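Local coordinates for mandelate racemase/muconate lactonizing enzyme/Enolase superfamily (Rhodobacter sphaeroides, PDB 2HZG), which belongs to the mandelate racemase/muconate lactonizing branch of the enolase superfamily and carries a sodium ion in the metal site of its barrel domain, at residues 126-140 with 318-332. Sequence-based numbering, arbitrary orientation.
Sequences LGYSASHGKRPYASL and PFAGLEADRICEYPA
The ammonium group of Lys-134 is buried in the turns that lead into strand 327-331. Its NZ donates to Phe-319 O (2.9 Å) and to Asp-325 O (2.9 Å), and a water that accepts from NZ donates in turn to Glu-323 O. A bend at chi2 (-72°) brings the chain over the Phe-319 ring, where CE makes a CH-pi contact with one face. Phe-319 O also accepts from Leu-322 N, which arrives from the opposite face of the carbonyl plane. The lysine thus ties together two consecutive type I turns, 319-322 and 322-325.

Nearer the start of the loop, Tyr-128 lies with one ring face against the backbone of Gly-321, whose CA sits 3.7 Å from the ring centroid. Its OH donates to Pro-318 O, from above the carbonyl plane. The His-132 ring and the Glu-323 carboxylate stack almost parallel, with Glu-323 CB over the ring centre. A water joins His-132 NE2 to Gly-321 O.

Beyond Lys-134 the chains pair as parallel strands, from Arg-135 beside Ile-327 to Ser-139 beside Pro-331. Tyr-137 lays its ring face over Glu-329 CA, while at its edge CD2 lies 3.4 Å from Ile-327 CD1. Ser-139 OG donates to the anti lone pair of Glu-329 OE2 (2.6 Å). That oxygen also forms a salt bridge with Lys-165, and the glutamate side chain lies about 5 Å from a bound sodium ion. The pairing of strands 135-141 and 327-331 joins the first and last strands of the beta/alpha barrel characteristic of the enolase superfamily.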
loop_
_atom_site.group_PDB
_atom_site.type_symbol
_atom_site.label_atom_id
_atom_site.label_comp_id
_atom_site.label_asym_id
_atom_site.label_seq_id
_atom_site.Cartn_x
_atom_site.Cartn_y
_atom_site.Cartn_z
ATOM N N LEU A 126 -1.194 6.332 -25.958
ATOM C CA LEU A 126 -0.998 7.200 -24.793
ATOM C C LEU A 126 -0.933 8.668 -25.148
ATOM O O LEU A 126 -1.014 9.525 -24.269
ATOM C CB LEU A 126 0.294 6.841 -24.052
ATOM C CG LEU A 126 0.308 5.738 -23.006
ATOM C CD1 LEU A 126 1.727 5.740 -22.398
ATOM C CD2 LEU A 126 -0.778 5.926 -21.911
ATOM N N GLY A 127 -0.748 8.970 -26.426
ATOM C CA GLY A 127 -0.820 10.351 -26.861
ATOM C C GLY A 127 0.499 10.912 -27.310
ATOM O O GLY A 127 0.583 12.091 -27.632
ATOM N N TYR A 128 1.536 10.078 -27.364
ATOM C CA TYR A 128 2.815 10.570 -27.867
ATOM C C TYR A 128 2.856 10.496 -29.395
ATOM O O TYR A 128 2.258 9.604 -29.989
ATOM C CB TYR A 128 3.988 9.813 -27.242
ATOM C CG TYR A 128 4.270 10.167 -25.784
ATOM C CD1 TYR A 128 4.485 11.499 -25.388
ATOM C CD2 TYR A 128 4.356 9.164 -24.809
ATOM C CE1 TYR A 128 4.763 11.827 -24.062
ATOM C CE2 TYR A 128 4.635 9.488 -23.463
ATOM C CZ TYR A 128 4.844 10.817 -23.103
ATOM O OH TYR A 128 5.111 11.134 -21.790
ATOM N N SER A 129 3.555 11.440 -30.020
ATOM C CA SER A 129 3.648 11.479 -31.482
ATOM C C SER A 129 4.851 10.694 -31.999
ATOM O O SER A 129 4.913 10.346 -33.184
ATOM C CB SER A 129 3.693 12.928 -31.999
ATOM O OG SER A 129 4.930 13.556 -31.704
ATOM N N ALA A 130 5.795 10.411 -31.101
ATOM C CA ALA A 130 7.032 9.729 -31.460
ATOM C C ALA A 130 7.551 8.921 -30.267
ATOM O O ALA A 130 7.198 9.214 -29.119
ATOM C CB ALA A 130 8.082 10.752 -31.921
ATOM N N SER A 131 8.356 7.896 -30.562
ATOM C CA SER A 131 9.113 7.156 -29.556
ATOM C C SER A 131 10.608 7.429 -29.750
ATOM O O SER A 131 11.234 6.966 -30.710
ATOM C CB SER A 131 8.825 5.669 -29.643
ATOM O OG SER A 131 9.624 4.934 -28.742
ATOM N N HIS A 132 11.165 8.194 -28.821
ATOM C CA HIS A 132 12.543 8.670 -28.920
ATOM C C HIS A 132 13.542 7.709 -28.291
ATOM O O HIS A 132 13.219 6.984 -27.334
ATOM C CB HIS A 132 12.644 10.052 -28.258
ATOM C CG HIS A 132 11.805 11.098 -28.925
ATOM N ND1 HIS A 132 12.102 11.605 -30.173
ATOM C CD2 HIS A 132 10.690 11.746 -28.513
ATOM C CE1 HIS A 132 11.195 12.508 -30.509
ATOM N NE2 HIS A 132 10.332 12.619 -29.515
ATOM N N GLY A 133 14.762 7.727 -28.828
ATOM C CA GLY A 133 15.844 6.899 -28.333
ATOM C C GLY A 133 16.253 7.238 -26.914
ATOM O O GLY A 133 16.366 8.410 -26.535
ATOM N N LYS A 134 16.420 6.194 -26.117
ATOM C CA LYS A 134 16.888 6.338 -24.746
ATOM C C LYS A 134 18.234 5.660 -24.611
ATOM O O LYS A 134 18.476 4.611 -25.199
ATOM C CB LYS A 134 15.905 5.704 -23.754
ATOM C CG LYS A 134 14.443 6.082 -23.978
ATOM C CD LYS A 134 14.185 7.530 -23.585
ATOM C CE LYS A 134 12.725 7.881 -23.764
ATOM N NZ LYS A 134 12.583 9.343 -23.747
ATOM N N ARG A 135 19.098 6.264 -23.805
ATOM C CA ARG A 135 20.426 5.740 -23.566
ATOM C C ARG A 135 20.373 4.834 -22.320
ATOM O O ARG A 135 20.186 5.329 -21.201
ATOM C CB ARG A 135 21.402 6.919 -23.403
ATOM C CG ARG A 135 22.825 6.519 -23.030
ATOM C CD ARG A 135 23.579 5.914 -24.216
ATOM N NE ARG A 135 23.615 6.827 -25.363
ATOM C CZ ARG A 135 24.072 6.500 -26.573
ATOM N NH1 ARG A 135 24.545 5.279 -26.806
ATOM N NH2 ARG A 135 24.056 7.397 -27.544
ATOM N N PRO A 136 20.530 3.506 -22.519
ATOM C CA PRO A 136 20.330 2.536 -21.435
ATOM C C PRO A 136 21.515 2.516 -20.466
ATOM O O PRO A 136 22.681 2.490 -20.898
ATOM C CB PRO A 136 20.210 1.189 -22.173
ATOM C CG PRO A 136 21.053 1.387 -23.439
ATOM C CD PRO A 136 20.904 2.857 -23.794
ATOM N N TYR A 137 21.227 2.564 -19.168
ATOM C CA TYR A 137 22.274 2.318 -18.195
ATOM C C TYR A 137 22.141 0.880 -17.741
ATOM O O TYR A 137 21.029 0.367 -17.622
ATOM C CB TYR A 137 22.239 3.340 -17.055
ATOM C CG TYR A 137 21.077 3.261 -16.061
ATOM C CD1 TYR A 137 21.043 2.276 -15.054
ATOM C CD2 TYR A 137 20.062 4.211 -16.082
ATOM C CE1 TYR A 137 19.975 2.233 -14.109
ATOM C CE2 TYR A 137 19.010 4.196 -15.125
ATOM C CZ TYR A 137 18.982 3.191 -14.160
ATOM O OH TYR A 137 17.964 3.147 -13.244
ATOM N N ALA A 138 23.273 0.210 -17.552
ATOM C CA ALA A 138 23.283 -1.173 -17.136
ATOM C C ALA A 138 22.899 -1.238 -15.673
ATOM O O ALA A 138 23.574 -0.645 -14.827
ATOM C CB ALA A 138 24.686 -1.813 -17.374
ATOM N N SER A 139 21.819 -1.955 -15.366
ATOM C CA SER A 139 21.334 -1.985 -14.008
ATOM C C SER A 139 21.683 -3.305 -13.354
ATOM O O SER A 139 21.227 -4.357 -13.786
ATOM C CB SER A 139 19.821 -1.701 -13.938
ATOM O OG SER A 139 19.477 -1.378 -12.606
ATOM N N LEU A 140 22.489 -3.224 -12.299
ATOM C CA LEU A 140 23.163 -4.386 -11.743
ATOM C C LEU A 140 23.076 -4.415 -10.227
ATOM O O LEU A 140 22.791 -3.412 -9.606
ATOM C CB LEU A 140 24.658 -4.372 -12.164
ATOM C CG LEU A 140 24.936 -4.535 -13.658
ATOM C CD1 LEU A 140 26.406 -4.240 -13.961
ATOM C CD2 LEU A 140 24.556 -5.947 -14.096
ATOM N N PRO A 318 5.565 5.371 -20.969
ATOM C CA PRO A 318 5.131 6.670 -20.424
ATOM C C PRO A 318 6.049 7.866 -20.678
ATOM O O PRO A 318 5.642 9.010 -20.426
ATOM C CB PRO A 318 5.056 6.399 -18.918
ATOM C CG PRO A 318 4.946 4.888 -18.814
ATOM C CD PRO A 318 5.842 4.416 -19.878
ATOM N N PHE A 319 7.277 7.629 -21.132
ATOM C CA PHE A 319 8.155 8.746 -21.469
ATOM C C PHE A 319 8.756 8.625 -22.863
ATOM O O PHE A 319 9.730 9.304 -23.179
ATOM C CB PHE A 319 9.204 9.052 -20.354
ATOM C CG PHE A 319 10.369 8.050 -20.221
ATOM C CD1 PHE A 319 11.696 8.504 -20.311
ATOM C CD2 PHE A 319 10.151 6.699 -19.902
ATOM C CE1 PHE A 319 12.772 7.643 -20.129
ATOM C CE2 PHE A 319 11.211 5.819 -19.739
ATOM C CZ PHE A 319 12.547 6.291 -19.846
ATOM N N ALA A 320 8.135 7.786 -23.703
ATOM C CA ALA A 320 8.591 7.557 -25.077
ATOM C C ALA A 320 8.705 8.876 -25.847
ATOM O O ALA A 320 9.670 9.109 -26.563
ATOM C CB ALA A 320 7.638 6.607 -25.806
ATOM N N GLY A 321 7.708 9.740 -25.691
ATOM C CA GLY A 321 7.657 10.981 -26.456
ATOM C C GLY A 321 8.364 12.147 -25.811
ATOM O O GLY A 321 8.338 13.248 -26.353
ATOM N N LEU A 322 9.003 11.916 -24.663
ATOM C CA LEU A 322 9.779 12.962 -23.997
ATOM C C LEU A 322 11.257 12.872 -24.381
ATOM O O LEU A 322 12.053 12.161 -23.750
ATOM C CB LEU A 322 9.595 12.898 -22.478
ATOM C CG LEU A 322 8.158 12.938 -21.959
ATOM C CD1 LEU A 322 8.203 12.930 -20.429
ATOM C CD2 LEU A 322 7.389 14.161 -22.483
ATOM N N GLU A 323 11.610 13.589 -25.447
ATOM C CA GLU A 323 12.903 13.430 -26.062
ATOM C C GLU A 323 14.078 13.698 -25.127
ATOM O O GLU A 323 15.074 12.978 -25.192
ATOM C CB GLU A 323 13.008 14.302 -27.305
ATOM C CG GLU A 323 14.286 14.023 -28.097
ATOM C CD GLU A 323 14.323 14.726 -29.441
ATOM O OE1 GLU A 323 13.375 15.487 -29.764
ATOM O OE2 GLU A 323 15.305 14.502 -30.173
ATOM N N ALA A 324 13.958 14.702 -24.257
ATOM C CA ALA A 324 15.064 15.113 -23.399
ATOM C C ALA A 324 15.269 14.178 -22.206
ATOM O O ALA A 324 16.361 14.121 -21.654
ATOM C CB ALA A 324 14.895 16.579 -22.929
ATOM N N ASP A 325 14.225 13.449 -21.809
ATOM C CA ASP A 325 14.377 12.434 -20.760
ATOM C C ASP A 325 14.995 11.188 -21.367
ATOM O O ASP A 325 14.321 10.207 -21.660
ATOM C CB ASP A 325 13.049 12.185 -20.036
ATOM C CG ASP A 325 12.696 13.336 -19.086
ATOM O OD1 ASP A 325 13.305 14.417 -19.180
ATOM O OD2 ASP A 325 11.826 13.174 -18.236
ATOM N N ARG A 326 16.301 11.264 -21.577
ATOM C CA ARG A 326 16.995 10.335 -22.471
ATOM C C ARG A 326 17.556 9.100 -21.818
ATOM O O ARG A 326 17.891 8.158 -22.495
ATOM C CB ARG A 326 18.119 11.054 -23.222
ATOM C CG ARG A 326 17.586 12.131 -24.123
ATOM C CD ARG A 326 18.499 12.462 -25.315
ATOM N NE ARG A 326 17.832 13.390 -26.235
ATOM C CZ ARG A 326 17.794 14.717 -26.075
ATOM N NH1 ARG A 326 18.393 15.285 -25.026
ATOM N NH2 ARG A 326 17.150 15.483 -26.961
ATOM N N ILE A 327 17.712 9.082 -20.516
ATOM C CA ILE A 327 18.257 7.855 -19.955
ATOM C C ILE A 327 17.135 6.879 -19.539
ATOM O O ILE A 327 16.021 7.310 -19.204
ATOM C CB ILE A 327 19.262 8.123 -18.836
ATOM C CG1 ILE A 327 18.573 8.210 -17.503
ATOM C CG2 ILE A 327 20.098 9.408 -19.126
ATOM C CD1 ILE A 327 19.366 7.528 -16.473
ATOM N N CYS A 328 17.422 5.581 -19.628
ATOM C CA CYS A 328 16.503 4.567 -19.149
ATOM C C CYS A 328 17.263 3.502 -18.411
ATOM O O CYS A 328 18.442 3.255 -18.696
ATOM C CB CYS A 328 15.684 3.941 -20.292
ATOM S SG CYS A 328 16.654 2.975 -21.481
ATOM N N GLU A 329 16.577 2.873 -17.465
ATOM C CA GLU A 329 17.091 1.695 -16.795
ATOM C C GLU A 329 17.006 0.467 -17.693
ATOM O O GLU A 329 15.968 0.191 -18.308
ATOM C CB GLU A 329 16.355 1.437 -15.475
ATOM C CG GLU A 329 16.984 0.335 -14.649
ATOM C CD GLU A 329 16.450 0.244 -13.222
ATOM O OE1 GLU A 329 15.347 0.772 -12.956
ATOM O OE2 GLU A 329 17.128 -0.391 -12.357
ATOM N N TYR A 330 18.100 -0.281 -17.732
ATOM C CA TYR A 330 18.173 -1.497 -18.514
ATOM C C TYR A 330 18.678 -2.652 -17.644
ATOM O O TYR A 330 19.812 -2.621 -17.196
ATOM C CB TYR A 330 19.095 -1.295 -19.735
ATOM C CG TYR A 330 19.053 -2.467 -20.684
ATOM C CD1 TYR A 330 18.098 -2.530 -21.715
ATOM C CD2 TYR A 330 19.912 -3.547 -20.516
ATOM C CE1 TYR A 330 18.041 -3.646 -22.574
ATOM C CE2 TYR A 330 19.865 -4.658 -21.362
ATOM C CZ TYR A 330 18.933 -4.689 -22.392
ATOM O OH TYR A 330 18.892 -5.792 -23.209
ATOM N N PRO A 331 17.864 -3.708 -17.451
ATOM C CA PRO A 331 18.361 -4.811 -16.620
ATOM C C PRO A 331 19.474 -5.580 -17.347
ATOM O O PRO A 331 19.218 -6.266 -18.338
ATOM C CB PRO A 331 17.133 -5.719 -16.429
ATOM C CG PRO A 331 16.178 -5.331 -17.434
ATOM C CD PRO A 331 16.517 -3.974 -17.993
ATOM N N ALA A 332 20.697 -5.462 -16.842
ATOM C CA ALA A 332 21.865 -5.992 -17.540
ATOM C C ALA A 332 22.239 -7.427 -17.129
ATOM O O ALA A 332 22.965 -8.105 -17.849
ATOM C CB ALA A 332 23.053 -5.037 -17.375
HETATM O O HOH W 1 7.942 14.016 -29.288
HETATM O O HOH W 2 14.510 10.415 -25.553
HETATM O O HOH W 3 17.754 10.501 -27.755
#